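Local coordinates for ParB domain protein nuclease (Sulfolobus solfataricus, PDB 5K5D), which probably takes part in archaeal DNA segregation as a pNOB8-like ParB-N domain protein, and may act as a nuclease, at residues Q212-P217 / L244-I249; F222-R227 / E253-I258; K229-L234 / E262-M267. The protein carries 4 engineered substitutions. All blocks are in the same frame, centred on the assembly; numbering follows the deposited sequence.

Contact 1: residues Q212-P217 / L244-I249; sequences QKYKVP and LRDPLI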
loop_
_atom_site.group_PDB
_atom_site.type_symbol
_atom_site.label_atom_id
_atom_site.label_comp_id
_atom_site.label_asym_id
_atom_site.label_seq_id
_atom_site.Cartn_x
_atom_site.Cartn_y
_atom_site.Cartn_z
ATOM N N GLN B 212 8.344 3.372 -6.581
ATOM C CA GLN B 212 8.595 2.403 -7.640
ATOM C C GLN B 212 10.003 2.548 -8.207
ATOM O O GLN B 212 10.593 1.583 -8.690
ATOM C CB GLN B 212 7.571 2.590 -8.758
ATOM C CG GLN B 212 7.381 4.043 -9.169
ATOM C CD GLN B 212 7.626 4.268 -10.647
ATOM O OE1 GLN B 212 8.032 3.354 -11.366
ATOM N NE2 GLN B 212 7.376 5.490 -11.109
ATOM N N LYS B 213 10.533 3.765 -8.140
ATOM C CA LYS B 213 11.850 4.067 -8.686
ATOM C C LYS B 213 12.964 3.379 -7.910
ATOM O O LYS B 213 13.997 3.028 -8.479
ATOM C CB LYS B 213 12.084 5.581 -8.705
ATOM C CG LYS B 213 13.385 6.004 -9.372
ATOM C CD LYS B 213 13.514 5.394 -10.764
ATOM C CE LYS B 213 14.411 6.231 -11.670
ATOM N NZ LYS B 213 13.758 7.509 -12.068
ATOM N N TYR B 214 12.753 3.177 -6.613
ATOM C CA TYR B 214 13.823 2.688 -5.752
ATOM C C TYR B 214 13.562 1.296 -5.188
ATOM O O TYR B 214 14.445 0.442 -5.202
ATOM C CB TYR B 214 14.094 3.677 -4.616
ATOM C CG TYR B 214 14.318 5.100 -5.080
ATOM C CD1 TYR B 214 13.440 6.114 -4.715
ATOM C CD2 TYR B 214 15.400 5.430 -5.889
ATOM C CE1 TYR B 214 13.635 7.415 -5.134
ATOM C CE2 TYR B 214 15.608 6.733 -6.312
ATOM C CZ TYR B 214 14.718 7.722 -5.934
ATOM O OH TYR B 214 14.910 9.020 -6.355
ATOM N N LYS B 215 12.355 1.074 -4.682
ATOM C CA LYS B 215 12.000 -0.214 -4.098
ATOM C C LYS B 215 12.995 -0.638 -3.018
ATOM O O LYS B 215 13.207 -1.830 -2.794
ATOM C CB LYS B 215 11.910 -1.297 -5.179
ATOM C CG LYS B 215 10.844 -1.055 -6.233
ATOM C CD LYS B 215 10.960 -2.079 -7.355
ATOM C CE LYS B 215 9.895 -1.880 -8.422
ATOM N NZ LYS B 215 8.526 -2.072 -7.874
ATOM N N VAL B 216 13.613 0.339 -2.363
ATOM C CA VAL B 216 14.477 0.058 -1.221
ATOM C C VAL B 216 13.786 -0.913 -0.267
ATOM O O VAL B 216 12.652 -0.675 0.147
ATOM C CB VAL B 216 14.833 1.351 -0.457
ATOM C CG1 VAL B 216 15.377 1.024 0.930
ATOM C CG2 VAL B 216 15.820 2.185 -1.255
ATOM N N PRO B 217 14.466 -2.017 0.079
ATOM C CA PRO B 217 13.868 -3.024 0.962
ATOM C C PRO B 217 13.488 -2.428 2.314
ATOM O O PRO B 217 14.230 -1.603 2.856
ATOM C CB PRO B 217 14.992 -4.054 1.135
ATOM C CG PRO B 217 15.860 -3.863 -0.060
ATOM C CD PRO B 217 15.828 -2.391 -0.337
ATOM N N LEU B 244 22.118 14.400 -2.083
ATOM C CA LEU B 244 22.964 13.634 -1.183
ATOM C C LEU B 244 22.197 12.496 -0.518
ATOM O O LEU B 244 22.728 11.399 -0.353
ATOM C CB LEU B 244 23.578 14.551 -0.124
ATOM C CG LEU B 244 24.474 15.654 -0.688
ATOM C CD1 LEU B 244 24.906 16.631 0.404
ATOM C CD2 LEU B 244 25.681 15.046 -1.382
ATOM N N ARG B 245 20.948 12.757 -0.146
ATOM C CA ARG B 245 20.139 11.772 0.576
ATOM C C ARG B 245 19.729 10.585 -0.293
ATOM O O ARG B 245 19.725 9.444 0.165
ATOM C CB ARG B 245 18.897 12.433 1.175
ATOM C CG ARG B 245 18.041 11.501 2.024
ATOM C CD ARG B 245 16.822 12.227 2.598
ATOM N NE ARG B 245 15.824 12.537 1.577
ATOM C CZ ARG B 245 15.770 13.682 0.904
ATOM N NH1 ARG B 245 16.659 14.634 1.143
ATOM N NH2 ARG B 245 14.828 13.879 -0.010
ATOM N N ASP B 246 19.385 10.855 -1.546
ATOM C CA ASP B 246 18.957 9.793 -2.449
ATOM C C ASP B 246 20.032 8.717 -2.629
ATOM O O ASP B 246 19.769 7.537 -2.390
ATOM C CB ASP B 246 18.517 10.370 -3.798
ATOM C CG ASP B 246 17.387 11.372 -3.660
ATOM O OD1 ASP B 246 16.546 11.206 -2.750
ATOM O OD2 ASP B 246 17.338 12.331 -4.458
ATOM N N PRO B 247 21.251 9.118 -3.035
ATOM C CA PRO B 247 22.303 8.123 -3.280
ATOM C C PRO B 247 22.725 7.406 -2.002
ATOM O O PRO B 247 23.063 6.218 -2.029
ATOM C CB PRO B 247 23.460 8.962 -3.834
ATOM C CG PRO B 247 23.223 10.329 -3.311
ATOM C CD PRO B 247 21.733 10.493 -3.250
ATOM N N LEU B 248 22.694 8.127 -0.889
ATOM C CA LEU B 248 23.084 7.572 0.401
ATOM C C LEU B 248 22.136 6.467 0.858
ATOM O O LEU B 248 22.507 5.615 1.660
ATOM C CB LEU B 248 23.117 8.683 1.451
ATOM C CG LEU B 248 24.028 8.464 2.657
ATOM C CD1 LEU B 248 25.486 8.546 2.230
ATOM C CD2 LEU B 248 23.729 9.492 3.733
ATOM N N ILE B 249 20.908 6.484 0.347
ATOM C CA ILE B 249 19.874 5.570 0.826
ATOM C C ILE B 249 19.459 4.522 -0.200
ATOM O O ILE B 249 19.283 3.348 0.134
ATOM C CB ILE B 249 18.621 6.344 1.289
ATOM C CG1 ILE B 249 18.953 7.212 2.504
ATOM C CG2 ILE B 249 17.490 5.387 1.616
ATOM C CD1 ILE B 249 17.806 8.082 2.960
#
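Val216 faces Ile249 across a thin interface between loop 212-217 and helix 242-250. From CB of Val216 the side chain splits into two methyls. CG1 lies anti to the backbone N (chi1 164°), beside the carbonyl carbon. Val216 CG1 comes no closer than 4.6 Å to Ile249 O. CG2, beside the backbone N, reaches across: it meets Ile249 O at 3.9 Å and, within its own loop, lies 4.1 Å from Tyr214 CB. Val216 CG2 stands 4.6 Å from Ile249 CG2, so it comes closer to the carbonyl oxygen than to any carbon of the isoleucine. That carbonyl also accepts a weak bond from Arg255 NE, and Val216 packs on the Arg255 side chain.

The second point of approach is Tyr214. Its ring carries CG of the preceding Lys213 over one face, 3.8 Å above the plane and offset toward the rim, while its OH ends 4.4 Å from Asp246 CG. No bond forms there; Asp246 OD1 is hydrogen-bonded to Tyr208 of helix 203-210, whose residues Trp204, Leu205 and Tyr208 also pack on Ile249. The helix is kinked at Pro247, whose N lacks a bond to the preceding turn.

Pro217 takes the N-cap position of helix 218-230, so the loop brings that helix up to helix 242-250 within the C-terminal helical part of the chain. With no hydrogen bond or charge pair across it, the contact rests on van der Waals touch, and the Asp246 carboxylate turns for its hydrogen bond to Tyr208 rather than to Tyr214.

Contact 2: residues F222-R227 / E253-I258; sequences FRIYTR and EGRKII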
loop_
_atom_site.group_PDB
_atom_site.type_symbol
_atom_site.label_atom_id
_atom_site.label_comp_id
_atom_site.label_asym_id
_atom_site.label_seq_id
_atom_site.Cartn_x
_atom_site.Cartn_y
_atom_site.Cartn_z
ATOM N N PHE B 222 14.613 0.085 7.627
ATOM C CA PHE B 222 14.430 0.116 9.070
ATOM C C PHE B 222 15.767 0.059 9.814
ATOM O O PHE B 222 15.920 0.645 10.887
ATOM C CB PHE B 222 13.519 -1.027 9.517
ATOM C CG PHE B 222 13.155 -0.970 10.969
ATOM C CD1 PHE B 222 12.098 -0.189 11.398
ATOM C CD2 PHE B 222 13.877 -1.688 11.904
ATOM C CE1 PHE B 222 11.766 -0.126 12.731
ATOM C CE2 PHE B 222 13.549 -1.632 13.235
ATOM C CZ PHE B 222 12.491 -0.851 13.652
ATOM N N ARG B 223 16.732 -0.654 9.242
ATOM C CA ARG B 223 18.079 -0.678 9.802
ATOM C C ARG B 223 18.658 0.729 9.787
ATOM O O ARG B 223 19.303 1.158 10.745
ATOM C CB ARG B 223 18.985 -1.622 9.010
ATOM C CG ARG B 223 18.760 -3.102 9.291
ATOM C CD ARG B 223 19.727 -3.957 8.487
ATOM N NE ARG B 223 21.120 -3.648 8.804
ATOM C CZ ARG B 223 22.153 -3.951 8.024
ATOM N NH1 ARG B 223 21.954 -4.568 6.866
ATOM N NH2 ARG B 223 23.384 -3.629 8.396
ATOM N N ILE B 224 18.417 1.442 8.690
ATOM C CA ILE B 224 18.855 2.826 8.557
ATOM C C ILE B 224 18.214 3.699 9.626
ATOM O O ILE B 224 18.877 4.553 10.221
ATOM C CB ILE B 224 18.500 3.396 7.174
ATOM C CG1 ILE B 224 19.383 2.762 6.097
ATOM C CG2 ILE B 224 18.652 4.908 7.167
ATOM C CD1 ILE B 224 19.081 3.243 4.695
ATOM N N TYR B 225 16.923 3.478 9.866
ATOM C CA TYR B 225 16.185 4.236 10.872
ATOM C C TYR B 225 16.822 4.106 12.251
ATOM O O TYR B 225 17.288 5.090 12.828
ATOM C CB TYR B 225 14.722 3.782 10.927
ATOM C CG TYR B 225 13.950 4.372 12.081
ATOM C CD1 TYR B 225 13.547 5.704 12.063
ATOM C CD2 TYR B 225 13.625 3.604 13.194
ATOM C CE1 TYR B 225 12.839 6.253 13.122
ATOM C CE2 TYR B 225 12.918 4.148 14.259
ATOM C CZ TYR B 225 12.530 5.472 14.215
ATOM O OH TYR B 225 11.827 6.019 15.263
ATOM N N THR B 226 16.829 2.886 12.778
ATOM C CA THR B 226 17.363 2.628 14.107
ATOM C C THR B 226 18.816 3.086 14.223
ATOM O O THR B 226 19.239 3.592 15.263
ATOM C CB THR B 226 17.248 1.140 14.468
ATOM O OG1 THR B 226 17.829 0.351 13.423
ATOM C CG2 THR B 226 15.785 0.751 14.623
ATOM N N ARG B 227 19.571 2.914 13.144
ATOM C CA ARG B 227 20.960 3.351 13.099
ATOM C C ARG B 227 21.069 4.864 13.275
ATOM O O ARG B 227 21.643 5.347 14.250
ATOM C CB ARG B 227 21.596 2.922 11.776
ATOM C CG ARG B 227 22.880 3.649 11.419
ATOM C CD ARG B 227 24.005 3.303 12.372
ATOM N NE ARG B 227 25.278 3.858 11.924
ATOM C CZ ARG B 227 26.438 3.654 12.537
ATOM N NH1 ARG B 227 26.486 2.906 13.631
ATOM N NH2 ARG B 227 27.549 4.197 12.058
ATOM N N GLU B 253 25.933 1.100 -1.854
ATOM C CA GLU B 253 27.143 1.870 -1.595
ATOM C C GLU B 253 26.883 2.938 -0.541
ATOM O O GLU B 253 27.722 3.183 0.322
ATOM C CB GLU B 253 27.652 2.525 -2.882
ATOM C CG GLU B 253 29.024 2.043 -3.337
ATOM C CD GLU B 253 30.148 2.471 -2.403
ATOM O OE1 GLU B 253 30.975 1.609 -2.033
ATOM O OE2 GLU B 253 30.213 3.670 -2.049
ATOM N N GLY B 254 25.715 3.569 -0.620
ATOM C CA GLY B 254 25.355 4.628 0.303
ATOM C C GLY B 254 25.020 4.109 1.687
ATOM O O GLY B 254 25.345 4.742 2.694
ATOM N N ARG B 255 24.367 2.953 1.739
ATOM C CA ARG B 255 23.955 2.379 3.014
ATOM C C ARG B 255 25.156 2.022 3.881
ATOM O O ARG B 255 25.161 2.300 5.077
ATOM C CB ARG B 255 23.052 1.162 2.800
ATOM C CG ARG B 255 21.810 1.474 1.977
ATOM C CD ARG B 255 20.852 0.299 1.923
ATOM N NE ARG B 255 19.872 0.461 0.855
ATOM C CZ ARG B 255 19.902 -0.208 -0.293
ATOM N NH1 ARG B 255 20.856 -1.100 -0.515
ATOM N NH2 ARG B 255 18.972 0.008 -1.217
ATOM N N LYS B 256 26.171 1.412 3.278
ATOM C CA LYS B 256 27.418 1.135 3.984
ATOM C C LYS B 256 27.890 2.370 4.748
ATOM O O LYS B 256 28.218 2.296 5.932
ATOM C CB LYS B 256 28.503 0.680 3.008
ATOM C CG LYS B 256 28.399 -0.772 2.560
ATOM C CD LYS B 256 29.561 -1.140 1.646
ATOM C CE LYS B 256 29.686 -2.643 1.466
ATOM N NZ LYS B 256 30.078 -3.326 2.731
ATOM N N ILE B 257 27.911 3.514 4.070
ATOM C CA ILE B 257 28.333 4.758 4.707
ATOM C C ILE B 257 27.486 5.076 5.940
ATOM O O ILE B 257 28.001 5.574 6.942
ATOM C CB ILE B 257 28.294 5.947 3.726
ATOM C CG1 ILE B 257 29.268 5.710 2.572
ATOM C CG2 ILE B 257 28.635 7.244 4.445
ATOM C CD1 ILE B 257 29.084 6.666 1.422
ATOM N N ILE B 258 26.194 4.769 5.866
ATOM C CA ILE B 258 25.279 4.993 6.982
ATOM C C ILE B 258 25.382 3.905 8.049
ATOM O O ILE B 258 25.233 4.182 9.239
ATOM C CB ILE B 258 23.805 5.041 6.519
ATOM C CG1 ILE B 258 23.597 6.097 5.437
ATOM C CG2 ILE B 258 22.888 5.314 7.700
ATOM C CD1 ILE B 258 22.150 6.256 5.036
HETATM O O HOH W 1 29.028 4.908 9.802
#
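The guanidinium of Arg227 has Ile258 O at its edge, near its plane but somewhat tilted from it. NE gives the hydrogen bond, 2.7 Å to Ile258 O with an N-H...O angle of 138°, short but bent; the donor lies in the carbonyl plane. The bend of the arginine chain at chi2 (67°) turns NE toward this oxygen in the last turn of helix 252-259, where a positive group probably suits the helix's C-terminal end. Arg227 NH2 forms a salt bridge with Asp261 and a weak bond to a water that also bonds to Ile257 O. Replacing Arg227 by a leucine would probably leave Ile258 O without this donor and Asp261 without one of its cationic mates.

Below the polar end the contact is apolar. Arg227 CG lies 4.1 Å from Ile258 CG2, which also meets Ile224 CG2 at 4.3 Å. One turn back along helix 252-259, Ile224 CD1 touches Arg255 CG at 4.2 Å.

The two helical segments run nearly side by side, their axes 10.7 Å apart at an angle of 26°. Helix 242-250 adds Ile249 beside Ile224 and Leu248 beside Ile258, and Phe222 and Tyr225 pack on helix 189-201.

Contact 3: residues K229-L234 / E262-M267; sequences KDMGIL and EYRDLM. Engineered in segment 229-234: Met231 (natural residue Leu). Engineered in segment 262-267: Met267 (natural residue Leu).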
loop_
_atom_site.group_PDB
_atom_site.type_symbol
_atom_site.label_atom_id
_atom_site.label_comp_id
_atom_site.label_asym_id
_atom_site.label_seq_id
_atom_site.Cartn_x
_atom_site.Cartn_y
_atom_site.Cartn_z
ATOM N N LYS B 229 19.081 7.001 14.240
ATOM C CA LYS B 229 18.437 7.554 15.430
ATOM C C LYS B 229 19.261 7.292 16.685
ATOM O O LYS B 229 19.050 7.922 17.719
ATOM C CB LYS B 229 17.014 7.011 15.601
ATOM C CG LYS B 229 16.939 5.618 16.203
ATOM C CD LYS B 229 15.508 5.101 16.203
ATOM C CE LYS B 229 15.394 3.767 16.930
ATOM N NZ LYS B 229 15.607 3.915 18.397
ATOM N N ASP B 230 20.197 6.354 16.592
ATOM C CA ASP B 230 21.129 6.112 17.685
ATOM C C ASP B 230 22.258 7.132 17.626
ATOM O O ASP B 230 22.739 7.604 18.653
ATOM C CB ASP B 230 21.686 4.690 17.621
ATOM C CG ASP B 230 20.624 3.633 17.866
ATOM O OD1 ASP B 230 19.535 3.984 18.372
ATOM O OD2 ASP B 230 20.880 2.450 17.558
HETATM N N MSE B 231 22.669 7.478 16.410
HETATM C CA MSE B 231 23.712 8.475 16.201
HETATM C C MSE B 231 23.184 9.881 16.475
HETATM O O MSE B 231 23.923 10.862 16.372
HETATM C CB MSE B 231 24.237 8.408 14.765
HETATM C CG MSE B 231 24.477 7.004 14.217
HETATM SE SE MSE B 231 25.959 6.064 15.062
HETATM C CE MSE B 231 25.064 5.415 16.669
ATOM N N GLY B 232 21.900 9.973 16.806
ATOM C CA GLY B 232 21.264 11.254 17.059
ATOM C C GLY B 232 21.249 12.159 15.843
ATOM O O GLY B 232 21.340 13.378 15.972
ATOM N N ILE B 233 21.126 11.565 14.661
ATOM C CA ILE B 233 21.175 12.327 13.416
ATOM C C ILE B 233 20.012 12.006 12.483
ATOM O O ILE B 233 20.148 12.073 11.261
ATOM C CB ILE B 233 22.487 12.070 12.661
ATOM C CG1 ILE B 233 22.714 10.566 12.509
ATOM C CG2 ILE B 233 23.652 12.710 13.389
ATOM C CD1 ILE B 233 24.013 10.212 11.830
ATOM N N LEU B 234 18.872 11.654 13.064
ATOM C CA LEU B 234 17.675 11.379 12.283
ATOM C C LEU B 234 17.314 12.587 11.415
ATOM O O LEU B 234 17.058 12.447 10.220
ATOM C CB LEU B 234 16.514 11.017 13.214
ATOM C CG LEU B 234 15.214 10.469 12.618
ATOM C CD1 LEU B 234 15.370 9.024 12.195
ATOM C CD2 LEU B 234 14.096 10.595 13.637
ATOM N N GLU B 262 32.944 1.784 10.134
ATOM C CA GLU B 262 34.257 2.213 9.671
ATOM C C GLU B 262 34.145 3.364 8.676
ATOM O O GLU B 262 35.134 3.768 8.067
ATOM C CB GLU B 262 35.053 1.050 9.069
ATOM C CG GLU B 262 34.577 0.593 7.702
ATOM C CD GLU B 262 35.675 -0.089 6.896
ATOM O OE1 GLU B 262 35.416 -1.176 6.335
ATOM O OE2 GLU B 262 36.793 0.464 6.815
ATOM N N TYR B 263 32.937 3.896 8.515
ATOM C CA TYR B 263 32.732 5.038 7.631
ATOM C C TYR B 263 32.084 6.213 8.353
ATOM O O TYR B 263 31.474 7.075 7.726
ATOM C CB TYR B 263 31.905 4.636 6.411
ATOM C CG TYR B 263 32.471 3.445 5.674
ATOM C CD1 TYR B 263 31.947 2.175 5.865
ATOM C CD2 TYR B 263 33.538 3.586 4.797
ATOM C CE1 TYR B 263 32.461 1.081 5.196
ATOM C CE2 TYR B 263 34.061 2.498 4.125
ATOM C CZ TYR B 263 33.520 1.249 4.329
ATOM O OH TYR B 263 34.039 0.161 3.664
ATOM N N ARG B 264 32.231 6.248 9.675
ATOM C CA ARG B 264 31.671 7.327 10.483
ATOM C C ARG B 264 32.115 8.708 10.011
ATOM O O ARG B 264 31.295 9.611 9.859
ATOM C CB ARG B 264 32.046 7.149 11.953
ATOM C CG ARG B 264 31.198 6.141 12.698
ATOM C CD ARG B 264 31.484 6.200 14.185
ATOM N NE ARG B 264 30.521 5.430 14.966
ATOM C CZ ARG B 264 30.481 5.416 16.294
ATOM N NH1 ARG B 264 31.352 6.132 16.991
ATOM N NH2 ARG B 264 29.568 4.687 16.924
ATOM N N ASP B 265 33.416 8.873 9.792
ATOM C CA ASP B 265 33.968 10.169 9.409
ATOM C C ASP B 265 33.306 10.703 8.144
ATOM O O ASP B 265 32.938 11.874 8.072
ATOM C CB ASP B 265 35.481 10.071 9.211
ATOM C CG ASP B 265 36.198 9.571 10.449
ATOM O OD1 ASP B 265 35.795 9.960 11.565
ATOM O OD2 ASP B 265 37.159 8.781 10.308
ATOM N N LEU B 266 33.158 9.834 7.152
ATOM C CA LEU B 266 32.511 10.198 5.897
ATOM C C LEU B 266 31.068 10.632 6.127
ATOM O O LEU B 266 30.634 11.667 5.622
ATOM C CB LEU B 266 32.564 9.027 4.915
ATOM C CG LEU B 266 33.725 9.025 3.918
ATOM C CD1 LEU B 266 35.005 9.530 4.559
ATOM C CD2 LEU B 266 33.922 7.639 3.326
HETATM N N MSE B 267 30.333 9.830 6.891
HETATM C CA MSE B 267 28.951 10.129 7.242
HETATM C C MSE B 267 28.798 11.510 7.877
HETATM O O MSE B 267 28.022 12.339 7.401
HETATM C CB MSE B 267 28.405 9.063 8.194
HETATM C CG MSE B 267 27.356 8.168 7.572
HETATM SE SE MSE B 267 25.784 9.147 6.959
HETATM C CE MSE B 267 24.998 9.545 8.695
#
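The backbones of Met231 and Arg264 stay 9.9 Å apart between CA atoms, and those of Ile233 and Met267 10.2 Å, so side chains alone span the gap. Ile233 CD1 meets the terminal methyl CE of Met267 at 3.4 Å, a close apolar touch made by the ends of the two side chains. CG1 of Ile233 sits between its backbone N and carbonyl carbon (chi1 51°), which carries CD1 toward helix 264-271 and brings it within 3.5 Å of Met231 CB. Met267, an engineered selenomethionine in place of leucine, bends at chi2 and chi3, and its SE stays farther from the isoleucine than its methyl does.

The pairing joins a turn between two helices to the start of a later one. Gly232 leaves helix 218-230 with positive phi, Ile233 holds the N-cap position of helix 234-238, and Tyr263 that of helix 264-271. Met267 also packs on Ile257 and Ile258 of helix 252-259, and Ile233 on Val228, so this small all-helical bundle continues its apolar interior to the last modelled helix.

Nearer the surface the other engineered selenomethionine, Met231, brings SE to 4.3 Å from Arg264 NH2, at an oblique approach to the guanidinium. Arg264 extends almost straight from CB, and its NE is held by a salt bridge to Asp261.

Along the chain all the first segments come before any of the second: 212-217, 222-227 and 229-234, then 244-249, 253-258 and 262-267. Each contact closes a loop of 25 to 27 mostly helical residues, and every pair of contacts crosses; none nests within another. Contacts 1 and 2 have centres about 11 Å apart, contacts 2 and 3 about 9 Å, and contacts 1 and 3 about 18 Å. The lead-in, body and exit of helix 218-230 are thus joined in turn to the successive helices 242-250, 252-259 and 264-271. The turn at Asp261 is shared by contacts 2 and 3.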